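Local coordinates for major capsid protein (Norovirus Hu/GI.7/TCH-060/USA/2003, PDB 4P25) that builds the norovirus capsid, and through its protruding P domain binds histo-blood group antigens such as Lewis Y, at residues Thr31-Gln36 against Ile202-Ser207; Asp172-Pro177 against Gln218-Leu223; Pro237-Ala242 against Ser289-Arg294; Ala243-Val248 against Phe259-Asp264. All blocks are in the same frame, centred on the assembly; numbering follows the deposited sequence.

In the fold
All four contacts belong to or lean on one antiparallel sheet, consistent with the P1 part of the P domain, whereas the six-stranded sheet is a separate unit. Contacts 1 and 2 have centres 10 Å apart and share the pairing of strands 201-208 and 218-221; their segments alternate along the chain. Contacts 3 and 4, centres 9 Å apart, meet where strand 242-248 lies between strands 255-262 and 285-292, and both segments of contact 4 fall between those of contact 3. Val203 packs on Phe259 to connect contacts 1 and 4, while contacts 2 and 3, centres 27 Å apart, mark the far ends. Segments distant in sequence are thus brought together in one sheet.

Contact 1: Thr31-Gln36 against Ile202-Ser207; sequences TVSTDQ and IVYFMS
Thr31 and Tyr204 face each other as an antiparallel hydrogen-bonded pair and put their side chains on the same face of the sheet. Met206, two residues further along its strand, also points toward the partner segment. The Thr31 methyl CG2 lies 3.7 Å from Met206 SD and equally near Met206 CG; the Met206 torsions chi1 (-51°) and chi2 (-56°) bring these two atoms to the methyl, and the side chains cross obliquely. The Tyr204 ring approaches differently. Its edge, not its face, runs by Thr31 O and the CA of Val32, and Tyr204 CE2 is 4.0 Å from Ser33 CB. Ile202 CG2, from the same segment, lies over one face of this ring, and Trp174 meets it edge-to-face.

Two backbone bonds fix the pair. Tyr204 N gives a nearly straight bond (171°) to Thr31 O, 2.9 Å away, and Thr31 N donates back to Tyr204 O. Beyond them the segments diverge and water takes over. One molecule accepts from Ser33 N and donates to Ile202 O, a second joins Ser33 OG to the Tyr204 hydroxyl while lying in the ring plane, and a third links Gln36 O with Ile202 N. Ser33 OG itself donates to Asp35 O at 2.7 Å, from above the carbonyl plane. Val32 points off the partner, yet its CG1 still reaches Ile202 O at 3.7 Å. The arrangement is that of a short edge strand, 29-31, ending in a loop that stays joined to strand 201-208 of an antiparallel sheet through bridging waters.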
loop_
_atom_site.group_PDB
_atom_site.type_symbol
_atom_site.label_atom_id
_atom_site.label_comp_id
_atom_site.label_asym_id
_atom_site.label_seq_id
_atom_site.Cartn_x
_atom_site.Cartn_y
_atom_site.Cartn_z
ATOM N N THR A 31 2.580 -20.182 4.147
ATOM C CA THR A 31 2.875 -21.556 3.768
ATOM C C THR A 31 4.372 -21.809 3.854
ATOM O O THR A 31 5.161 -20.873 4.011
ATOM C CB THR A 31 2.360 -21.875 2.347
ATOM O OG1 THR A 31 2.334 -23.298 2.155
ATOM C CG2 THR A 31 3.239 -21.221 1.281
ATOM N N VAL A 32 4.755 -23.077 3.781
ATOM C CA VAL A 32 6.152 -23.435 3.596
ATOM C C VAL A 32 6.277 -23.968 2.176
ATOM O O VAL A 32 5.283 -24.395 1.586
ATOM C CB VAL A 32 6.615 -24.482 4.625
ATOM C CG1 VAL A 32 6.685 -23.859 6.016
ATOM C CG2 VAL A 32 5.683 -25.690 4.620
ATOM N N SER A 33 7.478 -23.927 1.610
ATOM C CA SER A 33 7.659 -24.413 0.245
ATOM C C SER A 33 7.550 -25.933 0.188
ATOM O O SER A 33 7.872 -26.622 1.162
ATOM C CB SER A 33 8.982 -23.919 -0.350
ATOM O OG SER A 33 10.090 -24.253 0.466
ATOM N N THR A 34 7.077 -26.452 -0.943
ATOM C CA THR A 34 6.889 -27.893 -1.116
ATOM C C THR A 34 8.214 -28.638 -0.945
ATOM O O THR A 34 8.270 -29.678 -0.293
ATOM C CB THR A 34 6.231 -28.224 -2.472
ATOM O OG1 THR A 34 4.942 -27.602 -2.538
ATOM C CG2 THR A 34 6.061 -29.728 -2.633
ATOM N N ASP A 35 9.276 -28.090 -1.524
ATOM C CA ASP A 35 10.633 -28.512 -1.208
ATOM C C ASP A 35 11.147 -27.547 -0.150
ATOM O O ASP A 35 11.402 -26.383 -0.444
ATOM C CB ASP A 35 11.508 -28.458 -2.464
ATOM C CG ASP A 35 12.981 -28.745 -2.185
ATOM O OD1 ASP A 35 13.350 -29.077 -1.039
ATOM O OD2 ASP A 35 13.777 -28.646 -3.140
ATOM N N GLN A 36 11.299 -28.027 1.080
ATOM C CA GLN A 36 11.674 -27.139 2.181
ATOM C C GLN A 36 13.143 -26.715 2.152
ATOM O O GLN A 36 13.571 -25.904 2.975
ATOM C CB GLN A 36 11.308 -27.750 3.535
ATOM C CG GLN A 36 9.817 -27.706 3.835
ATOM C CD GLN A 36 9.453 -28.446 5.108
ATOM O OE1 GLN A 36 10.270 -28.578 6.022
ATOM N NE2 GLN A 36 8.223 -28.940 5.171
ATOM N N ILE A 202 11.465 -21.879 5.893
ATOM C CA ILE A 202 11.124 -20.475 5.679
ATOM C C ILE A 202 9.615 -20.323 5.545
ATOM O O ILE A 202 8.953 -21.128 4.893
ATOM C CB ILE A 202 11.806 -19.934 4.415
ATOM C CG1 ILE A 202 13.330 -20.041 4.557
ATOM C CG2 ILE A 202 11.399 -18.482 4.152
ATOM C CD1 ILE A 202 14.064 -19.961 3.252
ATOM N N VAL A 203 9.077 -19.294 6.183
ATOM C CA VAL A 203 7.656 -18.994 6.076
ATOM C C VAL A 203 7.414 -17.998 4.949
ATOM O O VAL A 203 8.031 -16.932 4.909
ATOM C CB VAL A 203 7.099 -18.442 7.393
ATOM C CG1 VAL A 203 5.646 -18.019 7.217
ATOM C CG2 VAL A 203 7.230 -19.489 8.490
ATOM N N TYR A 204 6.531 -18.366 4.029
ATOM C CA TYR A 204 6.180 -17.506 2.909
ATOM C C TYR A 204 4.775 -16.977 3.083
ATOM O O TYR A 204 3.857 -17.715 3.435
ATOM C CB TYR A 204 6.314 -18.256 1.584
ATOM C CG TYR A 204 7.729 -18.712 1.343
ATOM C CD1 TYR A 204 8.673 -17.844 0.818
ATOM C CD2 TYR A 204 8.131 -19.999 1.675
ATOM C CE1 TYR A 204 9.974 -18.247 0.614
ATOM C CE2 TYR A 204 9.436 -20.414 1.473
ATOM C CZ TYR A 204 10.349 -19.530 0.945
ATOM O OH TYR A 204 11.650 -19.924 0.740
ATOM N N PHE A 205 4.628 -15.681 2.843
ATOM C CA PHE A 205 3.349 -15.009 2.972
ATOM C C PHE A 205 2.765 -14.848 1.579
ATOM O O PHE A 205 3.393 -14.246 0.698
ATOM C CB PHE A 205 3.555 -13.675 3.694
ATOM C CG PHE A 205 4.187 -13.839 5.052
ATOM C CD1 PHE A 205 3.406 -14.121 6.162
ATOM C CD2 PHE A 205 5.567 -13.763 5.209
ATOM C CE1 PHE A 205 3.985 -14.300 7.417
ATOM C CE2 PHE A 205 6.152 -13.941 6.459
ATOM C CZ PHE A 205 5.362 -14.210 7.564
ATOM N N MET A 206 1.577 -15.417 1.375
ATOM C CA MET A 206 1.006 -15.589 0.043
ATOM C C MET A 206 -0.138 -14.621 -0.240
ATOM O O MET A 206 -0.944 -14.330 0.646
ATOM C CB MET A 206 0.477 -17.020 -0.127
ATOM C CG MET A 206 1.465 -18.129 0.249
ATOM S SD MET A 206 3.041 -18.059 -0.623
ATOM C CE MET A 206 2.523 -18.302 -2.323
ATOM N N SER A 207 -0.220 -14.149 -1.483
ATOM C CA SER A 207 -1.320 -13.293 -1.913
ATOM C C SER A 207 -1.931 -13.761 -3.222
ATOM O O SER A 207 -1.216 -14.166 -4.139
ATOM C CB SER A 207 -0.841 -11.848 -2.106
ATOM O OG SER A 207 -0.461 -11.261 -0.876
HETATM O O HOH W 1 9.548 -23.362 3.457
HETATM O O HOH W 2 12.225 -22.565 1.122
HETATM O O HOH W 3 12.354 -23.553 3.677
#

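Contact 2: Asp172-Pro177 against Gln218-Leu223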
loop_
_atom_site.group_PDB
_atom_site.type_symbol
_atom_site.label_atom_id
_atom_site.label_comp_id
_atom_site.label_asym_id
_atom_site.label_seq_id
_atom_site.Cartn_x
_atom_site.Cartn_y
_atom_site.Cartn_z
ATOM N N ASP A 172 6.433 -18.854 -12.871
ATOM C CA ASP A 172 6.872 -19.224 -11.531
ATOM C C ASP A 172 7.205 -17.952 -10.759
ATOM O O ASP A 172 8.279 -17.383 -10.945
ATOM C CB ASP A 172 8.110 -20.120 -11.607
ATOM C CG ASP A 172 8.575 -20.604 -10.243
ATOM O OD1 ASP A 172 8.038 -20.139 -9.217
ATOM O OD2 ASP A 172 9.488 -21.459 -10.192
ATOM N N PRO A 173 6.294 -17.513 -9.876
ATOM C CA PRO A 173 6.517 -16.246 -9.173
ATOM C C PRO A 173 7.548 -16.349 -8.047
ATOM O O PRO A 173 7.781 -15.362 -7.348
ATOM C CB PRO A 173 5.134 -15.925 -8.604
ATOM C CG PRO A 173 4.533 -17.265 -8.352
ATOM C CD PRO A 173 5.006 -18.129 -9.503
ATOM N N TRP A 174 8.157 -17.520 -7.879
ATOM C CA TRP A 174 9.230 -17.691 -6.902
ATOM C C TRP A 174 10.590 -17.265 -7.464
ATOM O O TRP A 174 11.574 -17.174 -6.731
ATOM C CB TRP A 174 9.268 -19.142 -6.412
ATOM C CG TRP A 174 8.018 -19.538 -5.685
ATOM C CD1 TRP A 174 6.778 -19.726 -6.228
ATOM C CD2 TRP A 174 7.883 -19.787 -4.285
ATOM N NE1 TRP A 174 5.880 -20.072 -5.251
ATOM C CE2 TRP A 174 6.534 -20.118 -4.045
ATOM C CE3 TRP A 174 8.771 -19.761 -3.204
ATOM C CZ2 TRP A 174 6.054 -20.425 -2.773
ATOM C CZ3 TRP A 174 8.293 -20.064 -1.946
ATOM C CH2 TRP A 174 6.949 -20.393 -1.740
ATOM N N LYS A 175 10.633 -17.000 -8.766
ATOM C CA LYS A 175 11.856 -16.534 -9.422
ATOM C C LYS A 175 11.988 -15.005 -9.369
ATOM O O LYS A 175 11.003 -14.298 -9.186
ATOM C CB LYS A 175 11.868 -16.988 -10.881
ATOM C CG LYS A 175 11.938 -18.497 -11.044
ATOM C CD LYS A 175 11.996 -18.895 -12.504
ATOM C CE LYS A 175 12.347 -20.366 -12.656
ATOM N NZ LYS A 175 12.311 -20.784 -14.080
ATOM N N ILE A 176 13.219 -14.521 -9.521
ATOM C CA ILE A 176 13.470 -13.092 -9.657
ATOM C C ILE A 176 14.035 -12.767 -11.048
ATOM O O ILE A 176 14.481 -13.671 -11.761
ATOM C CB ILE A 176 14.444 -12.554 -8.570
ATOM C CG1 ILE A 176 15.796 -13.273 -8.642
ATOM C CG2 ILE A 176 13.800 -12.634 -7.195
ATOM C CD1 ILE A 176 16.934 -12.484 -8.012
ATOM N N PRO A 177 13.992 -11.486 -11.449
ATOM C CA PRO A 177 14.523 -11.142 -12.769
ATOM C C PRO A 177 16.041 -11.171 -12.814
ATOM O O PRO A 177 16.700 -11.236 -11.776
ATOM C CB PRO A 177 14.059 -9.686 -12.962
ATOM C CG PRO A 177 12.962 -9.481 -11.967
ATOM C CD PRO A 177 13.334 -10.331 -10.811
ATOM N N GLN A 218 -0.756 -17.754 -6.654
ATOM C CA GLN A 218 -0.400 -16.881 -5.536
ATOM C C GLN A 218 1.065 -16.460 -5.553
ATOM O O GLN A 218 1.947 -17.232 -5.942
ATOM C CB GLN A 218 -0.730 -17.533 -4.187
ATOM C CG GLN A 218 -2.222 -17.703 -3.924
ATOM C CD GLN A 218 -2.534 -17.958 -2.457
ATOM O OE1 GLN A 218 -1.897 -18.790 -1.803
ATOM N NE2 GLN A 218 -3.521 -17.242 -1.933
ATOM N N VAL A 219 1.312 -15.227 -5.119
ATOM C CA VAL A 219 2.664 -14.679 -5.062
ATOM C C VAL A 219 3.216 -14.760 -3.640
ATOM O O VAL A 219 2.578 -14.279 -2.701
ATOM C CB VAL A 219 2.680 -13.207 -5.516
ATOM C CG1 VAL A 219 4.076 -12.608 -5.368
ATOM C CG2 VAL A 219 2.194 -13.090 -6.957
ATOM N N PRO A 220 4.397 -15.373 -3.475
ATOM C CA PRO A 220 5.018 -15.442 -2.149
ATOM C C PRO A 220 5.873 -14.219 -1.841
ATOM O O PRO A 220 6.402 -13.591 -2.756
ATOM C CB PRO A 220 5.932 -16.663 -2.274
ATOM C CG PRO A 220 6.381 -16.605 -3.718
ATOM C CD PRO A 220 5.181 -16.099 -4.493
ATOM N N CYS A 221 6.001 -13.888 -0.561
ATOM C CA CYS A 221 7.024 -12.948 -0.120
ATOM C C CYS A 221 7.532 -13.417 1.239
ATOM O O CYS A 221 6.892 -14.246 1.888
ATOM C CB CYS A 221 6.492 -11.508 -0.067
ATOM S SG CYS A 221 5.287 -11.168 1.243
ATOM N N THR A 222 8.677 -12.901 1.670
ATOM C CA THR A 222 9.265 -13.366 2.922
ATOM C C THR A 222 9.074 -12.431 4.122
ATOM O O THR A 222 9.312 -12.836 5.253
ATOM C CB THR A 222 10.756 -13.709 2.748
ATOM O OG1 THR A 222 11.400 -12.665 2.016
ATOM C CG2 THR A 222 10.913 -15.024 1.986
ATOM N N LEU A 223 8.664 -11.186 3.876
ATOM C CA LEU A 223 8.214 -10.298 4.953
ATOM C C LEU A 223 6.996 -9.513 4.496
ATOM O O LEU A 223 7.002 -8.951 3.402
ATOM C CB LEU A 223 9.297 -9.296 5.360
ATOM C CG LEU A 223 10.497 -9.762 6.178
ATOM C CD1 LEU A 223 11.497 -8.623 6.293
ATOM C CD2 LEU A 223 10.064 -10.230 7.555
HETATM O O HOH W 4 3.004 -19.921 -5.504
#
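Trp174, with chi1 of -63° setting CG beside its own backbone N and chi2 of 70° turning the indole, lays one face of its ring system against Pro220. The touching atom is the pyrrolidine CG: it stands 3.6 Å from the centroid of the five-membered ring of Trp174, only 14° off the ring normal, a clear CH-pi contact. Pro220 CB follows over the six-membered part, 3.8 Å from Trp174 CZ2, while the proline and indole side chains cross at a slant. Pro173 adds a second apolar layer. Its ring meets that of Pro220 at about a right angle, with Pro173 CG 4.1 Å from Pro220 CD, and the same CG of Pro173 sits 3.5 Å from Gln218 O.

Both contact residues of the loop occupy the middle positions of a type I beta turn from Asp172 to Lys175, closed by Lys175 N donating to Asp172 O. The turn carries an Asx turn as well: Trp174 N donates to Asp172 OD1 at 2.9 Å, meeting the carboxylate from above its plane, and this bond fixes Trp174 N within the turn. This is structural packing away from the glycan site, the side chain of Pro173 being about 14 Å from bound fucose and galactose.

No direct hydrogen bond crosses between the segments. A water instead accepts from Trp174 NE1 and donates to Gln218 O, satisfying the indole N-H, and Arg22 NH1 bonds to both Pro173 O and Pro220 O. Gln218 directs its amide nitrogen elsewhere, to Asp208 and Asn28. Met206 of the neighbouring strand 201-208 also touches Pro220.

Contact 3: Pro237-Ala242 against Ser289-Arg294; sequences PVRGEA and SSWVSR
Trp291 lays one face of its indole largely against backbone, the peptides from Val238 to Gly240 running across it, with Arg239 CB completing the cover. A chi1 of -68° places its CG on the side of the backbone N, and chi2 of 103° turns the indole under the loop. Arg239 N lies 3.5 Å above the ring plane, offset toward the rim, and Gly240, which has no side chain, brings its N to 3.4 Å from Trp291 CE3. Arg239 CB stands over the five-membered ring, 3.7 Å from the centroid, a CH-pi contact; the extended arginine then leads away, its guanidinium almost perpendicular to the indole. Val238 CG1 touches Trp291 CZ3 at 4.0 Å.

Beside this the chains pair. Val292 N donates to Ala242 O at 2.8 Å in an almost perfectly straight bond (179°), whereas Val292 O takes only weak bonds, from both Glu241 N and Ala242 N. The Glu241 carboxylate grips the backbone beyond the strand: Arg294 N donates to its OE1 at 2.7 Å, on the anti side. Ala242 CB packs on Val292 CG2 along the shared face of the pair.

Within segment 289-294, Ser289 and Ser290 both face Leu244, a classic beta bulge, while Arg294 O accepts a hydrogen bond from Lys260 NZ of strand 255-262. The contact lies at the surface, where the loop from helix 225-234 enters strand 242-248 alongside the end of strand 285-292.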
loop_
_atom_site.group_PDB
_atom_site.type_symbol
_atom_site.label_atom_id
_atom_site.label_comp_id
_atom_site.label_asym_id
_atom_site.label_seq_id
_atom_site.Cartn_x
_atom_site.Cartn_y
_atom_site.Cartn_z
ATOM N N PRO A 237 17.981 -2.185 18.083
ATOM C CA PRO A 237 19.197 -2.987 18.230
ATOM C C PRO A 237 18.867 -4.474 18.177
ATOM O O PRO A 237 17.846 -4.893 18.721
ATOM C CB PRO A 237 19.690 -2.613 19.632
ATOM C CG PRO A 237 18.459 -2.173 20.355
ATOM C CD PRO A 237 17.648 -1.455 19.319
ATOM N N VAL A 238 19.713 -5.260 17.521
ATOM C CA VAL A 238 19.543 -6.708 17.528
ATOM C C VAL A 238 20.309 -7.275 18.713
ATOM O O VAL A 238 21.521 -7.082 18.827
ATOM C CB VAL A 238 20.030 -7.349 16.221
ATOM C CG1 VAL A 238 20.107 -8.855 16.370
ATOM C CG2 VAL A 238 19.099 -6.987 15.087
ATOM N N ARG A 239 19.603 -7.966 19.602
ATOM C CA ARG A 239 20.175 -8.355 20.888
ATOM C C ARG A 239 20.293 -9.860 21.073
ATOM O O ARG A 239 20.575 -10.340 22.171
ATOM C CB ARG A 239 19.345 -7.776 22.022
ATOM C CG ARG A 239 19.208 -6.282 21.979
ATOM C CD ARG A 239 18.722 -5.806 23.305
ATOM N NE ARG A 239 18.492 -4.369 23.318
ATOM C CZ ARG A 239 19.449 -3.468 23.520
ATOM N NH1 ARG A 239 20.690 -3.884 23.706
ATOM N NH2 ARG A 239 19.180 -2.162 23.532
ATOM N N GLY A 240 20.065 -10.600 20.000
ATOM C CA GLY A 240 20.172 -12.043 20.040
ATOM C C GLY A 240 20.308 -12.564 18.629
ATOM O O GLY A 240 20.235 -11.799 17.669
ATOM N N GLU A 241 20.491 -13.871 18.501
ATOM C CA GLU A 241 20.710 -14.479 17.198
ATOM C C GLU A 241 19.411 -14.679 16.428
ATOM O O GLU A 241 19.427 -14.874 15.214
ATOM C CB GLU A 241 21.464 -15.797 17.359
ATOM C CG GLU A 241 22.889 -15.591 17.859
ATOM C CD GLU A 241 23.596 -16.886 18.183
ATOM O OE1 GLU A 241 22.918 -17.848 18.598
ATOM O OE2 GLU A 241 24.834 -16.938 18.023
ATOM N N ALA A 242 18.291 -14.620 17.141
ATOM C CA ALA A 242 16.971 -14.703 16.522
ATOM C C ALA A 242 15.929 -14.165 17.488
ATOM O O ALA A 242 16.125 -14.198 18.708
ATOM C CB ALA A 242 16.642 -16.137 16.128
ATOM N N SER A 289 8.330 -12.204 21.574
ATOM C CA SER A 289 8.360 -12.813 22.897
ATOM C C SER A 289 9.711 -12.647 23.595
ATOM O O SER A 289 9.771 -12.138 24.712
ATOM C CB SER A 289 7.974 -14.288 22.821
ATOM O OG SER A 289 7.875 -14.833 24.124
ATOM N N SER A 290 10.786 -13.075 22.940
ATOM C CA SER A 290 12.126 -12.933 23.509
ATOM C C SER A 290 13.220 -13.157 22.471
ATOM O O SER A 290 12.970 -13.693 21.389
ATOM C CB SER A 290 12.325 -13.914 24.667
ATOM O OG SER A 290 12.311 -15.252 24.199
ATOM N N TRP A 291 14.432 -12.730 22.811
ATOM C CA TRP A 291 15.604 -13.040 22.011
ATOM C C TRP A 291 16.085 -14.442 22.349
ATOM O O TRP A 291 16.163 -14.818 23.523
ATOM C CB TRP A 291 16.719 -12.023 22.265
ATOM C CG TRP A 291 16.402 -10.650 21.754
ATOM C CD1 TRP A 291 16.008 -9.569 22.488
ATOM C CD2 TRP A 291 16.447 -10.215 20.389
ATOM N NE1 TRP A 291 15.808 -8.486 21.664
ATOM C CE2 TRP A 291 16.070 -8.855 20.374
ATOM C CE3 TRP A 291 16.771 -10.841 19.183
ATOM C CZ2 TRP A 291 16.011 -8.113 19.192
ATOM C CZ3 TRP A 291 16.711 -10.104 18.014
ATOM C CH2 TRP A 291 16.334 -8.754 18.027
ATOM N N VAL A 292 16.389 -15.225 21.321
ATOM C CA VAL A 292 16.852 -16.594 21.530
ATOM C C VAL A 292 18.096 -16.884 20.702
ATOM O O VAL A 292 18.445 -16.126 19.792
ATOM C CB VAL A 292 15.763 -17.630 21.186
ATOM C CG1 VAL A 292 14.525 -17.422 22.050
ATOM C CG2 VAL A 292 15.409 -17.572 19.703
ATOM N N SER A 293 18.763 -17.986 21.016
ATOM C CA SER A 293 19.955 -18.360 20.278
ATOM C C SER A 293 19.592 -18.921 18.910
ATOM O O SER A 293 18.435 -19.256 18.643
ATOM C CB SER A 293 20.778 -19.380 21.057
ATOM O OG SER A 293 20.117 -20.626 21.093
ATOM N N ARG A 294 20.601 -19.023 18.057
ATOM C CA ARG A 294 20.431 -19.461 16.680
ATOM C C ARG A 294 19.778 -20.835 16.571
ATOM O O ARG A 294 18.992 -21.086 15.654
ATOM C CB ARG A 294 21.788 -19.454 15.967
ATOM C CG ARG A 294 21.745 -19.978 14.553
ATOM C CD ARG A 294 22.672 -19.193 13.618
ATOM N NE ARG A 294 22.240 -19.352 12.228
ATOM C CZ ARG A 294 23.046 -19.431 11.169
ATOM N NH1 ARG A 294 24.362 -19.378 11.318
ATOM N NH2 ARG A 294 22.520 -19.592 9.963
#

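Contact 4: Ala243-Val248 against Phe259-Asp264; sequences ALLHYV and FKLYPD
A beta hairpin of strands 242-248 and 255-262 brings Ala243-Val248 and Phe259-Asp264 together. Ala243 with Leu261 and Leu245 with Phe259 are hydrogen-bonded pairs of these segments, each with two bonds; Ala243 N donates to Leu261 O at 2.8 Å, and Leu261 N to Ala243 O at 2.7 Å. Between them Leu244 and Lys260 form a non-hydrogen-bonded pair, with CA-H...O contacts from Leu244 CA to Phe259 O and from Lys260 CA to Ala243 O.

Ala243, Leu245, Phe259 and Leu261 share one face. There Leu245 CD1 rests 4.0 Å from Leu261 CB as the two leucines cross, and Phe259 CE1 approaches Tyr247 CB to 3.6 Å. With CG of Tyr247 anti to its N (chi1 -176°), the phenol leads off away from Phe259, and its hydroxyl bonds to Pro281 O and Gly284 N. On the other face Lys260 NZ forms a salt bridge with Glu200, and Leu244 CD1 lies 3.6 Å from Phe259 O. The axes of 243-248 and 259-262 run at 139° to each other; with strands 285-292 and 266-269 flanking it, the pair is an inner hairpin of an antiparallel sheet.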
loop_
_atom_site.group_PDB
_atom_site.type_symbol
_atom_site.label_atom_id
_atom_site.label_comp_id
_atom_site.label_asym_id
_atom_site.label_seq_id
_atom_site.Cartn_x
_atom_site.Cartn_y
_atom_site.Cartn_z
ATOM N N ALA A 243 14.827 -13.662 16.943
ATOM C CA ALA A 243 13.716 -13.198 17.762
ATOM C C ALA A 243 12.604 -14.229 17.731
ATOM O O ALA A 243 12.092 -14.577 16.663
ATOM C CB ALA A 243 13.206 -11.849 17.269
ATOM N N LEU A 244 12.249 -14.736 18.906
ATOM C CA LEU A 244 11.147 -15.678 19.024
ATOM C C LEU A 244 9.832 -14.916 19.003
ATOM O O LEU A 244 9.618 -14.016 19.811
ATOM C CB LEU A 244 11.267 -16.489 20.320
ATOM C CG LEU A 244 10.139 -17.487 20.591
ATOM C CD1 LEU A 244 10.151 -18.627 19.578
ATOM C CD2 LEU A 244 10.222 -18.020 22.017
ATOM N N LEU A 245 8.959 -15.269 18.065
ATOM C CA LEU A 245 7.648 -14.641 17.963
ATOM C C LEU A 245 6.566 -15.648 18.295
ATOM O O LEU A 245 6.720 -16.838 18.041
ATOM C CB LEU A 245 7.392 -14.141 16.539
ATOM C CG LEU A 245 8.423 -13.263 15.844
ATOM C CD1 LEU A 245 7.912 -12.907 14.461
ATOM C CD2 LEU A 245 8.724 -12.009 16.658
ATOM N N HIS A 246 5.469 -15.159 18.853
ATOM C CA HIS A 246 4.267 -15.959 19.004
ATOM C C HIS A 246 3.215 -15.433 18.035
ATOM O O HIS A 246 3.109 -14.228 17.811
ATOM C CB HIS A 246 3.741 -15.864 20.435
ATOM C CG HIS A 246 4.635 -16.502 21.454
ATOM N ND1 HIS A 246 4.560 -16.199 22.797
ATOM C CD2 HIS A 246 5.606 -17.433 21.333
ATOM C CE1 HIS A 246 5.453 -16.912 23.458
ATOM N NE2 HIS A 246 6.104 -17.669 22.596
ATOM N N TYR A 247 2.454 -16.344 17.443
ATOM C CA TYR A 247 1.356 -15.980 16.557
ATOM C C TYR A 247 0.057 -16.170 17.342
ATOM O O TYR A 247 -0.334 -17.296 17.651
ATOM C CB TYR A 247 1.400 -16.856 15.308
ATOM C CG TYR A 247 0.388 -16.544 14.222
ATOM C CD1 TYR A 247 0.477 -15.379 13.462
ATOM C CD2 TYR A 247 -0.622 -17.446 13.916
ATOM C CE1 TYR A 247 -0.440 -15.114 12.453
ATOM C CE2 TYR A 247 -1.534 -17.192 12.914
ATOM C CZ TYR A 247 -1.442 -16.026 12.184
ATOM O OH TYR A 247 -2.357 -15.783 11.186
ATOM N N VAL A 248 -0.602 -15.057 17.656
ATOM C CA VAL A 248 -1.665 -15.045 18.654
ATOM C C VAL A 248 -3.039 -14.786 18.041
ATOM O O VAL A 248 -3.198 -13.911 17.190
ATOM C CB VAL A 248 -1.370 -13.971 19.733
ATOM C CG1 VAL A 248 -2.431 -13.985 20.830
ATOM C CG2 VAL A 248 0.019 -14.180 20.321
ATOM N N PHE A 259 7.439 -18.936 16.079
ATOM C CA PHE A 259 8.197 -18.639 14.867
ATOM C C PHE A 259 9.516 -17.976 15.248
ATOM O O PHE A 259 9.612 -17.346 16.300
ATOM C CB PHE A 259 7.396 -17.695 13.957
ATOM C CG PHE A 259 6.125 -18.295 13.413
ATOM C CD1 PHE A 259 4.992 -18.397 14.204
ATOM C CD2 PHE A 259 6.058 -18.734 12.101
ATOM C CE1 PHE A 259 3.820 -18.945 13.707
ATOM C CE2 PHE A 259 4.888 -19.279 11.594
ATOM C CZ PHE A 259 3.766 -19.385 12.399
ATOM N N LYS A 260 10.538 -18.119 14.409
ATOM C CA LYS A 260 11.777 -17.375 14.621
ATOM C C LYS A 260 11.999 -16.336 13.535
ATOM O O LYS A 260 11.899 -16.624 12.342
ATOM C CB LYS A 260 12.990 -18.305 14.755
ATOM C CG LYS A 260 13.078 -18.954 16.128
ATOM C CD LYS A 260 13.912 -20.233 16.126
ATOM C CE LYS A 260 15.404 -19.959 16.052
ATOM N NZ LYS A 260 16.175 -21.230 15.912
ATOM N N LEU A 261 12.281 -15.115 13.975
ATOM C CA LEU A 261 12.587 -14.009 13.085
ATOM C C LEU A 261 14.087 -13.744 13.141
ATOM O O LEU A 261 14.626 -13.394 14.193
ATOM C CB LEU A 261 11.798 -12.771 13.508
ATOM C CG LEU A 261 12.116 -11.425 12.854
ATOM C CD1 LEU A 261 11.817 -11.449 11.363
ATOM C CD2 LEU A 261 11.341 -10.318 13.551
ATOM N N TYR A 262 14.755 -13.925 12.006
ATOM C CA TYR A 262 16.212 -13.829 11.954
ATOM C C TYR A 262 16.668 -12.416 11.597
ATOM O O TYR A 262 15.963 -11.697 10.885
ATOM C CB TYR A 262 16.767 -14.846 10.955
ATOM C CG TYR A 262 16.743 -16.266 11.471
ATOM C CD1 TYR A 262 17.831 -16.785 12.155
ATOM C CD2 TYR A 262 15.637 -17.083 11.281
ATOM C CE1 TYR A 262 17.826 -18.076 12.629
ATOM C CE2 TYR A 262 15.619 -18.380 11.758
ATOM C CZ TYR A 262 16.721 -18.872 12.431
ATOM O OH TYR A 262 16.741 -20.164 12.915
ATOM N N PRO A 263 17.845 -12.009 12.105
ATOM C CA PRO A 263 18.367 -10.652 11.909
ATOM C C PRO A 263 18.470 -10.223 10.440
ATOM O O PRO A 263 18.301 -9.039 10.148
ATOM C CB PRO A 263 19.752 -10.718 12.566
ATOM C CG PRO A 263 19.587 -11.757 13.635
ATOM C CD PRO A 263 18.715 -12.802 12.997
ATOM N N ASP A 264 18.720 -11.165 9.534
ATOM C CA ASP A 264 18.776 -10.833 8.108
ATOM C C ASP A 264 17.400 -10.605 7.474
ATOM O O ASP A 264 17.301 -10.249 6.301
ATOM C CB ASP A 264 19.567 -11.883 7.323
ATOM C CG ASP A 264 21.058 -11.811 7.595
ATOM O OD1 ASP A 264 21.503 -10.803 8.181
ATOM O OD2 ASP A 264 21.783 -12.756 7.218
#